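Local coordinates for protein B (Streptococcus agalactiae, PDB 5H6I), which acts as a secreted pore-forming toxin, the CAMP factor, which permeabilises membranes and is also classed as a bacterial Fc-binding protein, at residues D46-Q51 against A101-I106; I95-E100 against A143-I148; D172-Y177 against V225-V230. All blocks are in the same frame, centred on the assembly; numbering follows the deposited sequence.

Contact 1: residues D46-Q51 against A101-I106; sequences DQDSIQ and ALTDVI
I106 packs against D48 and Q51 where two nearly parallel helices meet: segments 46-51 and 101-106 cross at 21° with their axes 10.7 Å apart. Its two branches serve different partners. Because CG1 lies anti to the carbonyl carbon (chi1 -60°) and the chain then extends, CD1 reaches D48, coming within 3.7 Å of OD1 and 3.9 Å of CB. CG2 turns instead to Q51, whose extended chain brings its amide up to the methyl; Q51 NE2 lies 3.4 Å and Q51 CD 3.7 Å from I106 CG2, a van der Waals contact. The side chains of D48 and Q51 both cross that of I106 obliquely. D48 OD2 faces L102, lying 3.8 Å from L102 CB. Beyond the pair, L102 also packs on L78 of helix 65-84 and I106 on L52 of its partner helix, within the helical bundle of this chain; segment 101-106 belongs to the IgG constant region-binding region. K44 supplies the charge partner, forming a salt bridge with D48 OD1 and a hydrogen bond with T103 OG1. The chemistry is thus lopsided: aliphatic groups press on a buried carboxylate that K44 compensates, a balance that probably favours the ionised form of D48.

Contact 2: residues I95-E100 against A143-I148; sequences IGSRVE and ASVDSI
With CG anti to its carbonyl carbon (chi1 -57°) and the chain fully extended from CG to NE, R98 reaches past I148, while I148, also with CG1 anti to its carbonyl carbon (chi1 -71°), stretches its CD1 across that chain at about a right angle. The methyl touches the arginine twice: CD1 sits 3.6 Å from CG, and further out it lies 3.8 Å above one face of the guanidinium, displaced toward the rim. The other branch of I148, CG2, rests 3.8 Å from the carbonyl oxygen S97 O. NH2 of R98 also comes 3.1 Å from A143 O, but obliquely and at a poor angle for a hydrogen bond; the guanidinium is held by I138 O through NH1, with a weak bond from NH2 to D140 O, so it ties helix 93-115 to the C-terminal end of helix 121-139 and the turn that follows. That turn leads into helix 145-163, completing a helical hairpin packed against helix 93-115. S144 is the N-cap of the new helix: S147 N donates to S144 OG at 3.2 Å, while S147 OG donates back to S144 O. One residue on, V145 straddles S97 OG with both methyls, CG2 at 3.4 Å and CG1 at 3.5 Å, and the hydroxyl itself is hydrogen-bonded to N93 O, one turn earlier on its own helix.

Contact 3: residues D172-Y177 against V225-V230; sequences DRATIY and VTVQQV
A capping box at the start of helix 227-245, joined to a loop by a single bridge, illustrates how a loop can be pinned to a helix end through backbone atoms. Segment 172-177 is part of the loop that links helix 145-163 to helix 179-196, and R173 pairs with T226 as a non-hydrogen-bonded pair of the antiparallel pattern, their CA atoms 4.4 Å apart. Hydrogen bonds flank the pair: V227 N donates to D172 O at 3.0 Å, meeting the oxygen almost head-on (C=O...N 175°), and A174 N donates to V225 O at 3.0 Å in the plane of that carbonyl. The first of these gives an amide of the opening helical turn an acceptor supplied by the loop. D172 O is approached a second time: T226 CA lies 3.3 Å from D172 O, a bent C-H...O contact. A174 points its methyl toward the helix, where CB packs on V230 CG2 at 3.9 Å and more loosely on V227 CG2. A water beside the bridge lies within hydrogen-bonding reach of A174 O (2.7 Å) and V225 O. Farther along, the hydroxyl of Y177 is hydrogen-bonded to D63, tying the loop to the chain between helices 35-58 and 65-84. Within the box, T226 OG1 stands between its backbone N and carbonyl carbon (chi1 56°), where it accepts a weak bond from Q229 N. The Q229 side chain closes the ring: its OE1 receives T226 N at 2.7 Å and T226 OG1 at 3.1 Å, the two donors arriving from opposite faces of the amide plane.

Overall arrangement
Contacts 1 and 2 are neighbours on one scaffold. Both draw on helix 93-115, using consecutive segments of it, and their centres lie 14 Å apart; A101 CB meets I148 CG2 at 3.9 Å, joining them directly. Their segments alternate along the chain, and helix 93-115 packs on both the earlier helix 35-58 and the later helix 145-163. Contact 3 follows both in sequence and sits on the opposite side of the chain's centre, with its own centre about 31 Å from that of contact 1 and 39 Å from that of contact 2. The protein thus combines helix packing within the bundle with backbone anchoring where the loop before helix 179-196 meets the start of helix 227-245.

Contact 1: residues D46-Q51 against A101-I106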
ATOM      1  N   ASP A  46      12.262  -0.088  13.071  1.00 68.72           N
ATOM      2  CA  ASP A  46      10.979   0.007  13.756  1.00 71.31           C
ATOM      3  C   ASP A  46      10.053   1.014  13.085  1.00 68.27           C
ATOM      4  O   ASP A  46       8.832   0.822  13.083  1.00 73.74           O
ATOM      5  CB  ASP A  46      11.187   0.379  15.225  1.00 76.97           C
ATOM      6  CG  ASP A  46      11.591  -0.810  16.072  1.00 81.87           C
ATOM      7  OD1 ASP A  46      11.709  -1.921  15.513  1.00 78.44           O
ATOM      8  OD2 ASP A  46      11.786  -0.637  17.294  1.00 78.03           O
ATOM      9  N   GLN A  47      10.612   2.087  12.519  1.00 61.78           N
ATOM     10  CA  GLN A  47       9.802   3.014  11.736  1.00 67.26           C
ATOM     11  C   GLN A  47       9.256   2.335  10.486  1.00 70.96           C
ATOM     12  O   GLN A  47       8.091   2.535  10.118  1.00 69.58           O
ATOM     13  CB  GLN A  47      10.628   4.246  11.365  1.00 69.03           C
ATOM     14  CG  GLN A  47       9.976   5.155  10.334  1.00 83.30           C
ATOM     15  CD  GLN A  47      10.886   6.289   9.897  1.00 92.66           C
ATOM     16  OE1 GLN A  47      11.988   6.453  10.421  1.00 89.95           O
ATOM     17  NE2 GLN A  47      10.426   7.078   8.933  1.00 91.47           N
ATOM     18  N   ASP A  48      10.082   1.524   9.821  1.00 66.55           N
ATOM     19  CA  ASP A  48       9.620   0.800   8.643  1.00 65.32           C
ATOM     20  C   ASP A  48       8.620  -0.286   9.019  1.00 62.79           C
ATOM     21  O   ASP A  48       7.641  -0.510   8.299  1.00 56.31           O
ATOM     22  CB  ASP A  48      10.810   0.197   7.896  1.00 57.87           C
ATOM     23  CG  ASP A  48      11.848   1.235   7.520  1.00 63.05           C
ATOM     24  OD1 ASP A  48      11.505   2.434   7.473  1.00 74.18           O
ATOM     25  OD2 ASP A  48      13.011   0.850   7.270  1.00 69.70           O
ATOM     26  N   SER A  49       8.851  -0.971  10.142  1.00 59.63           N
ATOM     27  CA  SER A  49       7.940  -2.031  10.563  1.00 57.77           C
ATOM     28  C   SER A  49       6.542  -1.486  10.822  1.00 68.28           C
ATOM     29  O   SER A  49       5.543  -2.134  10.489  1.00 71.02           O
ATOM     30  CB  SER A  49       8.484  -2.729  11.809  1.00 64.03           C
ATOM     31  OG  SER A  49       7.721  -3.882  12.122  1.00 73.83           O
ATOM     32  N   ILE A  50       6.451  -0.294  11.413  1.00 68.88           N
ATOM     33  CA  ILE A  50       5.151   0.335  11.618  1.00 72.70           C
ATOM     34  C   ILE A  50       4.600   0.858  10.298  1.00 74.88           C
ATOM     35  O   ILE A  50       3.399   0.747  10.020  1.00 75.31           O
ATOM     36  CB  ILE A  50       5.262   1.451  12.673  1.00 72.93           C
ATOM     37  CG1 ILE A  50       5.566   0.855  14.048  1.00 79.39           C
ATOM     38  CG2 ILE A  50       3.986   2.281  12.722  1.00 70.66           C
ATOM     39  CD1 ILE A  50       4.535  -0.146  14.522  1.00 80.38           C
ATOM     40  N   GLN A  51       5.466   1.426   9.457  1.00 66.17           N
ATOM     41  CA  GLN A  51       5.014   1.947   8.171  1.00 60.50           C
ATOM     42  C   GLN A  51       4.580   0.831   7.230  1.00 69.76           C
ATOM     43  O   GLN A  51       3.679   1.032   6.409  1.00 68.27           O
ATOM     44  CB  GLN A  51       6.120   2.784   7.529  1.00 54.30           C
ATOM     45  CG  GLN A  51       5.639   3.726   6.440  1.00 75.18           C
ATOM     46  CD  GLN A  51       6.549   4.925   6.272  1.00 83.76           C
ATOM     47  OE1 GLN A  51       7.498   5.111   7.035  1.00 77.70           O
ATOM     48  NE2 GLN A  51       6.267   5.748   5.269  1.00 75.60           N
ATOM     49  N   ALA A 101      17.449   0.808   1.544  1.00 58.71           N
ATOM     50  CA  ALA A 101      16.635   0.369   0.417  1.00 55.01           C
ATOM     51  C   ALA A 101      15.202   0.054   0.825  1.00 60.61           C
ATOM     52  O   ALA A 101      14.319   0.021  -0.039  1.00 57.47           O
ATOM     53  CB  ALA A 101      17.270  -0.851  -0.250  1.00 53.11           C
ATOM     54  N   LEU A 102      14.951  -0.177   2.115  1.00 52.79           N
ATOM     55  CA  LEU A 102      13.579  -0.372   2.573  1.00 56.39           C
ATOM     56  C   LEU A 102      12.782   0.924   2.509  1.00 53.88           C
ATOM     57  O   LEU A 102      11.566   0.890   2.295  1.00 53.72           O
ATOM     58  CB  LEU A 102      13.572  -0.933   3.994  1.00 53.32           C
ATOM     59  CG  LEU A 102      13.792  -2.443   4.102  1.00 55.76           C
ATOM     60  CD1 LEU A 102      13.957  -2.856   5.554  1.00 54.39           C
ATOM     61  CD2 LEU A 102      12.643  -3.197   3.451  1.00 51.42           C
ATOM     62  N   THR A 103      13.444   2.069   2.694  1.00 58.53           N
ATOM     63  CA  THR A 103      12.768   3.347   2.503  1.00 57.90           C
ATOM     64  C   THR A 103      12.393   3.549   1.040  1.00 54.18           C
ATOM     65  O   THR A 103      11.323   4.088   0.734  1.00 57.74           O
ATOM     66  CB  THR A 103      13.654   4.491   2.998  1.00 53.70           C
ATOM     67  OG1 THR A 103      13.926   4.316   4.395  1.00 65.36           O
ATOM     68  CG2 THR A 103      12.969   5.835   2.790  1.00 62.04           C
ATOM     69  N   ASP A 104      13.258   3.111   0.121  1.00 55.40           N
ATOM     70  CA  ASP A 104      12.918   3.161  -1.297  1.00 55.07           C
ATOM     71  C   ASP A 104      11.788   2.196  -1.633  1.00 56.14           C
ATOM     72  O   ASP A 104      10.991   2.468  -2.538  1.00 50.72           O
ATOM     73  CB  ASP A 104      14.152   2.856  -2.145  1.00 45.07           C
ATOM     74  CG  ASP A 104      15.233   3.908  -1.999  1.00 61.83           C
ATOM     75  OD1 ASP A 104      15.029   5.043  -2.479  1.00 68.28           O
ATOM     76  OD2 ASP A 104      16.287   3.602  -1.402  1.00 63.31           O
ATOM     77  N   VAL A 105      11.706   1.069  -0.921  1.00 48.59           N
ATOM     78  CA  VAL A 105      10.574   0.161  -1.093  1.00 55.05           C
ATOM     79  C   VAL A 105       9.282   0.850  -0.676  1.00 52.62           C
ATOM     80  O   VAL A 105       8.291   0.857  -1.417  1.00 50.89           O
ATOM     81  CB  VAL A 105      10.800  -1.138  -0.298  1.00 49.25           C
ATOM     82  CG1 VAL A 105       9.489  -1.891  -0.125  1.00 38.48           C
ATOM     83  CG2 VAL A 105      11.832  -2.013  -0.985  1.00 44.61           C
ATOM     84  N   ILE A 106       9.280   1.450   0.517  1.00 50.58           N
ATOM     85  CA  ILE A 106       8.089   2.136   1.010  1.00 59.31           C
ATOM     86  C   ILE A 106       7.732   3.308   0.106  1.00 56.77           C
ATOM     87  O   ILE A 106       6.557   3.533  -0.209  1.00 53.36           O
ATOM     88  CB  ILE A 106       8.300   2.588   2.468  1.00 49.38           C
ATOM     89  CG1 ILE A 106       8.579   1.380   3.364  1.00 53.10           C
ATOM     90  CG2 ILE A 106       7.089   3.358   2.971  1.00 54.23           C
ATOM     91  CD1 ILE A 106       9.046   1.745   4.756  1.00 61.86           C
TER

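Contact 2: residues I95-E100 against A143-I148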
ATOM      1  N   ILE A  95      24.641  -3.942   5.981  1.00 74.18           N
ATOM      2  CA  ILE A  95      23.400  -3.909   6.749  1.00 63.69           C
ATOM      3  C   ILE A  95      22.705  -2.560   6.594  1.00 65.90           C
ATOM      4  O   ILE A  95      21.475  -2.474   6.696  1.00 63.42           O
ATOM      5  CB  ILE A  95      23.677  -4.243   8.229  1.00 66.07           C
ATOM      6  CG1 ILE A  95      22.442  -4.865   8.881  1.00 62.20           C
ATOM      7  CG2 ILE A  95      24.123  -3.010   9.000  1.00 81.35           C
ATOM      8  CD1 ILE A  95      22.137  -6.263   8.398  1.00 68.18           C
ATOM      9  N   GLY A  96      23.463  -1.498   6.330  1.00 65.25           N
ATOM     10  CA  GLY A  96      22.889  -0.175   6.193  1.00 70.61           C
ATOM     11  C   GLY A  96      22.274   0.054   4.829  1.00 72.06           C
ATOM     12  O   GLY A  96      21.227   0.698   4.711  1.00 62.97           O
ATOM     13  N   SER A  97      22.922  -0.473   3.787  1.00 62.95           N
ATOM     14  CA  SER A  97      22.381  -0.348   2.438  1.00 63.31           C
ATOM     15  C   SER A  97      21.065  -1.100   2.291  1.00 68.78           C
ATOM     16  O   SER A  97      20.219  -0.713   1.478  1.00 63.61           O
ATOM     17  CB  SER A  97      23.400  -0.849   1.416  1.00 64.14           C
ATOM     18  OG  SER A  97      24.668  -0.254   1.630  1.00 77.03           O
ATOM     19  N   ARG A  98      20.875  -2.173   3.062  1.00 62.79           N
ATOM     20  CA  ARG A  98      19.608  -2.893   3.031  1.00 58.05           C
ATOM     21  C   ARG A  98      18.522  -2.137   3.786  1.00 54.05           C
ATOM     22  O   ARG A  98      17.357  -2.141   3.373  1.00 51.42           O
ATOM     23  CB  ARG A  98      19.789  -4.297   3.608  1.00 51.43           C
ATOM     24  CG  ARG A  98      20.850  -5.115   2.894  1.00 51.35           C
ATOM     25  CD  ARG A  98      21.121  -6.435   3.594  1.00 62.27           C
ATOM     26  NE  ARG A  98      22.206  -7.171   2.951  1.00 59.28           N
ATOM     27  CZ  ARG A  98      22.055  -7.939   1.877  1.00 57.84           C
ATOM     28  NH1 ARG A  98      20.858  -8.077   1.322  1.00 55.66           N
ATOM     29  NH2 ARG A  98      23.098  -8.571   1.357  1.00 66.16           N
ATOM     30  N   VAL A  99      18.886  -1.481   4.890  1.00 50.20           N
ATOM     31  CA  VAL A  99      17.915  -0.692   5.641  1.00 51.56           C
ATOM     32  C   VAL A  99      17.480   0.525   4.835  1.00 56.15           C
ATOM     33  O   VAL A  99      16.295   0.882   4.813  1.00 69.04           O
ATOM     34  CB  VAL A  99      18.501  -0.293   7.008  1.00 56.20           C
ATOM     35  CG1 VAL A  99      17.653   0.787   7.664  1.00 52.20           C
ATOM     36  CG2 VAL A  99      18.612  -1.512   7.913  1.00 56.06           C
ATOM     37  N   GLU A 100      18.425   1.175   4.151  1.00 58.33           N
ATOM     38  CA  GLU A 100      18.083   2.340   3.340  1.00 63.56           C
ATOM     39  C   GLU A 100      17.186   1.958   2.170  1.00 59.71           C
ATOM     40  O   GLU A 100      16.255   2.696   1.828  1.00 64.82           O
ATOM     41  CB  GLU A 100      19.354   3.022   2.835  1.00 61.75           C
ATOM     42  CG  GLU A 100      20.180   3.685   3.920  1.00 77.56           C
ATOM     43  CD  GLU A 100      21.599   3.974   3.472  1.00 91.77           C
ATOM     44  OE1 GLU A 100      22.033   3.390   2.456  1.00 81.99           O
ATOM     45  OE2 GLU A 100      22.279   4.785   4.135  1.00101.95           O
ATOM     46  N   ALA A 143      23.844 -10.587  -2.146  1.00 69.46           N
ATOM     47  CA  ALA A 143      23.669  -9.357  -2.909  1.00 66.09           C
ATOM     48  C   ALA A 143      24.648  -8.299  -2.417  1.00 69.64           C
ATOM     49  O   ALA A 143      24.626  -7.919  -1.241  1.00 68.93           O
ATOM     50  CB  ALA A 143      22.232  -8.858  -2.788  1.00 69.29           C
ATOM     51  N   SER A 144      25.508  -7.826  -3.315  1.00 52.78           N
ATOM     52  CA  SER A 144      26.457  -6.786  -2.958  1.00 68.92           C
ATOM     53  C   SER A 144      25.739  -5.453  -2.762  1.00 68.01           C
ATOM     54  O   SER A 144      24.587  -5.269  -3.165  1.00 67.14           O
ATOM     55  CB  SER A 144      27.533  -6.651  -4.036  1.00 69.10           C
ATOM     56  OG  SER A 144      26.962  -6.317  -5.290  1.00 63.66           O
ATOM     57  N   VAL A 145      26.442  -4.515  -2.123  1.00 57.57           N
ATOM     58  CA  VAL A 145      25.885  -3.181  -1.912  1.00 66.95           C
ATOM     59  C   VAL A 145      25.625  -2.500  -3.250  1.00 73.60           C
ATOM     60  O   VAL A 145      24.639  -1.771  -3.415  1.00 68.27           O
ATOM     61  CB  VAL A 145      26.824  -2.352  -1.014  1.00 56.80           C
ATOM     62  CG1 VAL A 145      26.613  -0.859  -1.228  1.00 55.10           C
ATOM     63  CG2 VAL A 145      26.614  -2.718   0.446  1.00 70.86           C
ATOM     64  N   ASP A 146      26.495  -2.745  -4.234  1.00 65.53           N
ATOM     65  CA  ASP A 146      26.308  -2.151  -5.553  1.00 66.40           C
ATOM     66  C   ASP A 146      25.066  -2.704  -6.243  1.00 61.56           C
ATOM     67  O   ASP A 146      24.312  -1.951  -6.869  1.00 56.73           O
ATOM     68  CB  ASP A 146      27.549  -2.386  -6.414  1.00 66.09           C
ATOM     69  CG  ASP A 146      28.686  -1.443  -6.069  1.00 72.55           C
ATOM     70  OD1 ASP A 146      28.466  -0.511  -5.268  1.00 67.95           O
ATOM     71  OD2 ASP A 146      29.801  -1.632  -6.601  1.00 91.14           O
ATOM     72  N   SER A 147      24.835  -4.016  -6.141  1.00 57.36           N
ATOM     73  CA  SER A 147      23.666  -4.608  -6.784  1.00 54.27           C
ATOM     74  C   SER A 147      22.371  -4.169  -6.110  1.00 68.40           C
ATOM     75  O   SER A 147      21.314  -4.161  -6.749  1.00 66.39           O
ATOM     76  CB  SER A 147      23.778  -6.133  -6.784  1.00 51.47           C
ATOM     77  OG  SER A 147      23.517  -6.667  -5.498  1.00 75.78           O
ATOM     78  N   ILE A 148      22.433  -3.806  -4.828  1.00 61.07           N
ATOM     79  CA  ILE A 148      21.256  -3.266  -4.153  1.00 63.34           C
ATOM     80  C   ILE A 148      20.984  -1.843  -4.627  1.00 65.99           C
ATOM     81  O   ILE A 148      19.851  -1.492  -4.978  1.00 60.63           O
ATOM     82  CB  ILE A 148      21.438  -3.327  -2.626  1.00 59.80           C
ATOM     83  CG1 ILE A 148      21.359  -4.773  -2.136  1.00 63.19           C
ATOM     84  CG2 ILE A 148      20.395  -2.465  -1.928  1.00 46.24           C
ATOM     85  CD1 ILE A 148      21.539  -4.917  -0.644  1.00 57.57           C
TER

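Contact 3: residues D172-Y177 against V225-V230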
ATOM      1  N   ASP A 172     -13.626   1.331 -19.591  1.00 52.39           N
ATOM      2  CA  ASP A 172     -12.766   0.191 -19.316  1.00 58.94           C
ATOM      3  C   ASP A 172     -13.197  -0.518 -18.039  1.00 55.46           C
ATOM      4  O   ASP A 172     -13.809   0.075 -17.146  1.00 58.18           O
ATOM      5  CB  ASP A 172     -11.308   0.634 -19.193  1.00 61.46           C
ATOM      6  CG  ASP A 172     -10.648   0.860 -20.539  1.00 69.69           C
ATOM      7  OD1 ASP A 172     -11.097   0.251 -21.533  1.00 71.23           O
ATOM      8  OD2 ASP A 172      -9.679   1.645 -20.601  1.00 66.61           O
ATOM      9  N   ARG A 173     -12.872  -1.806 -17.962  1.00 52.60           N
ATOM     10  CA  ARG A 173     -13.130  -2.570 -16.751  1.00 44.38           C
ATOM     11  C   ARG A 173     -12.347  -1.982 -15.584  1.00 55.21           C
ATOM     12  O   ARG A 173     -11.191  -1.575 -15.731  1.00 54.81           O
ATOM     13  CB  ARG A 173     -12.750  -4.036 -16.961  1.00 56.71           C
ATOM     14  CG  ARG A 173     -13.203  -4.968 -15.851  1.00 57.58           C
ATOM     15  CD  ARG A 173     -12.795  -6.401 -16.147  1.00 65.92           C
ATOM     16  NE  ARG A 173     -13.171  -6.803 -17.500  1.00 65.06           N
ATOM     17  CZ  ARG A 173     -14.295  -7.445 -17.802  1.00 72.18           C
ATOM     18  NH1 ARG A 173     -15.156  -7.763 -16.846  1.00 73.46           N
ATOM     19  NH2 ARG A 173     -14.557  -7.771 -19.061  1.00 62.78           N
ATOM     20  N   ALA A 174     -12.987  -1.930 -14.420  1.00 51.03           N
ATOM     21  CA  ALA A 174     -12.363  -1.339 -13.247  1.00 54.47           C
ATOM     22  C   ALA A 174     -11.365  -2.305 -12.623  1.00 54.67           C
ATOM     23  O   ALA A 174     -11.632  -3.503 -12.498  1.00 65.61           O
ATOM     24  CB  ALA A 174     -13.424  -0.945 -12.219  1.00 52.07           C
ATOM     25  N   THR A 175     -10.207  -1.776 -12.242  1.00 47.09           N
ATOM     26  CA  THR A 175      -9.202  -2.551 -11.534  1.00 53.79           C
ATOM     27  C   THR A 175      -9.404  -2.419 -10.027  1.00 57.14           C
ATOM     28  O   THR A 175     -10.187  -1.597  -9.547  1.00 49.22           O
ATOM     29  CB  THR A 175      -7.795  -2.100 -11.925  1.00 51.52           C
ATOM     30  OG1 THR A 175      -7.565  -0.771 -11.440  1.00 49.14           O
ATOM     31  CG2 THR A 175      -7.628  -2.118 -13.438  1.00 47.14           C
ATOM     32  N   ILE A 176      -8.680  -3.250  -9.274  1.00 49.10           N
ATOM     33  CA  ILE A 176      -8.776  -3.198  -7.818  1.00 48.43           C
ATOM     34  C   ILE A 176      -8.321  -1.841  -7.299  1.00 46.98           C
ATOM     35  O   ILE A 176      -8.821  -1.357  -6.276  1.00 60.65           O
ATOM     36  CB  ILE A 176      -7.975  -4.356  -7.187  1.00 55.01           C
ATOM     37  CG1 ILE A 176      -8.085  -4.324  -5.660  1.00 62.49           C
ATOM     38  CG2 ILE A 176      -6.518  -4.315  -7.634  1.00 49.49           C
ATOM     39  CD1 ILE A 176      -7.507  -5.544  -4.979  1.00 59.51           C
ATOM     40  N   TYR A 177      -7.387  -1.195  -8.001  1.00 51.47           N
ATOM     41  CA  TYR A 177      -6.958   0.142  -7.608  1.00 56.16           C
ATOM     42  C   TYR A 177      -8.052   1.174  -7.854  1.00 50.52           C
ATOM     43  O   TYR A 177      -8.149   2.159  -7.113  1.00 54.95           O
ATOM     44  CB  TYR A 177      -5.678   0.520  -8.355  1.00 41.08           C
ATOM     45  CG  TYR A 177      -4.628  -0.567  -8.313  1.00 44.56           C
ATOM     46  CD1 TYR A 177      -3.742  -0.661  -7.247  1.00 47.49           C
ATOM     47  CD2 TYR A 177      -4.533  -1.509  -9.328  1.00 43.05           C
ATOM     48  CE1 TYR A 177      -2.785  -1.656  -7.199  1.00 39.98           C
ATOM     49  CE2 TYR A 177      -3.580  -2.510  -9.288  1.00 48.85           C
ATOM     50  CZ  TYR A 177      -2.710  -2.579  -8.220  1.00 49.35           C
ATOM     51  OH  TYR A 177      -1.758  -3.572  -8.177  1.00 55.71           O
ATOM     52  N   VAL A 225     -17.747  -4.475 -13.358  1.00 57.69           N
ATOM     53  CA  VAL A 225     -18.149  -3.075 -13.355  1.00 56.26           C
ATOM     54  C   VAL A 225     -17.060  -2.232 -14.006  1.00 56.13           C
ATOM     55  O   VAL A 225     -15.863  -2.540 -13.923  1.00 55.84           O
ATOM     56  CB  VAL A 225     -18.450  -2.581 -11.929  1.00 59.08           C
ATOM     57  CG1 VAL A 225     -19.769  -3.155 -11.431  1.00 58.25           C
ATOM     58  CG2 VAL A 225     -17.312  -2.933 -10.991  1.00 53.69           C
ATOM     59  N   THR A 226     -17.478  -1.158 -14.663  1.00 54.60           N
ATOM     60  CA  THR A 226     -16.550  -0.269 -15.340  1.00 59.75           C
ATOM     61  C   THR A 226     -16.057   0.816 -14.386  1.00 50.04           C
ATOM     62  O   THR A 226     -16.525   0.948 -13.253  1.00 62.23           O
ATOM     63  CB  THR A 226     -17.211   0.361 -16.566  1.00 61.19           C
ATOM     64  OG1 THR A 226     -18.412   1.035 -16.168  1.00 53.00           O
ATOM     65  CG2 THR A 226     -17.553  -0.709 -17.592  1.00 52.58           C
ATOM     66  N   VAL A 227     -15.083   1.595 -14.862  1.00 60.77           N
ATOM     67  CA  VAL A 227     -14.595   2.733 -14.089  1.00 53.25           C
ATOM     68  C   VAL A 227     -15.726   3.723 -13.841  1.00 57.46           C
ATOM     69  O   VAL A 227     -15.815   4.335 -12.768  1.00 59.23           O
ATOM     70  CB  VAL A 227     -13.404   3.393 -14.811  1.00 50.23           C
ATOM     71  CG1 VAL A 227     -13.049   4.726 -14.166  1.00 38.85           C
ATOM     72  CG2 VAL A 227     -12.205   2.458 -14.811  1.00 46.81           C
ATOM     73  N   GLN A 228     -16.619   3.879 -14.820  1.00 58.11           N
ATOM     74  CA  GLN A 228     -17.767   4.764 -14.652  1.00 61.43           C
ATOM     75  C   GLN A 228     -18.686   4.267 -13.543  1.00 57.56           C
ATOM     76  O   GLN A 228     -19.085   5.037 -12.662  1.00 59.76           O
ATOM     77  CB  GLN A 228     -18.530   4.882 -15.971  1.00 65.05           C
ATOM     78  CG  GLN A 228     -18.300   6.185 -16.713  1.00 68.57           C
ATOM     79  CD  GLN A 228     -19.480   6.573 -17.579  1.00 81.72           C
ATOM     80  OE1 GLN A 228     -20.257   7.461 -17.230  1.00 78.43           O
ATOM     81  NE2 GLN A 228     -19.624   5.900 -18.717  1.00 78.22           N
ATOM     82  N   GLN A 229     -19.030   2.976 -13.570  1.00 48.44           N
ATOM     83  CA  GLN A 229     -19.951   2.429 -12.577  1.00 54.59           C
ATOM     84  C   GLN A 229     -19.399   2.550 -11.163  1.00 56.40           C
ATOM     85  O   GLN A 229     -20.171   2.646 -10.203  1.00 60.95           O
ATOM     86  CB  GLN A 229     -20.264   0.967 -12.900  1.00 57.17           C
ATOM     87  CG  GLN A 229     -21.114   0.776 -14.144  1.00 52.56           C
ATOM     88  CD  GLN A 229     -21.167  -0.670 -14.593  1.00 59.24           C
ATOM     89  OE1 GLN A 229     -20.184  -1.212 -15.097  1.00 57.14           O
ATOM     90  NE2 GLN A 229     -22.320  -1.305 -14.412  1.00 62.44           N
ATOM     91  N   VAL A 230     -18.073   2.545 -11.012  1.00 53.90           N
ATOM     92  CA  VAL A 230     -17.481   2.748  -9.694  1.00 51.23           C
ATOM     93  C   VAL A 230     -17.638   4.200  -9.260  1.00 56.36           C
ATOM     94  O   VAL A 230     -17.893   4.488  -8.085  1.00 59.32           O
ATOM     95  CB  VAL A 230     -16.006   2.305  -9.701  1.00 57.95           C
ATOM     96  CG1 VAL A 230     -15.284   2.804  -8.456  1.00 44.43           C
ATOM     97  CG2 VAL A 230     -15.911   0.790  -9.802  1.00 43.96           C
TER
HETATM   98  O   HOH W   1     -14.182  -4.209 -12.061  1.00 52.94           O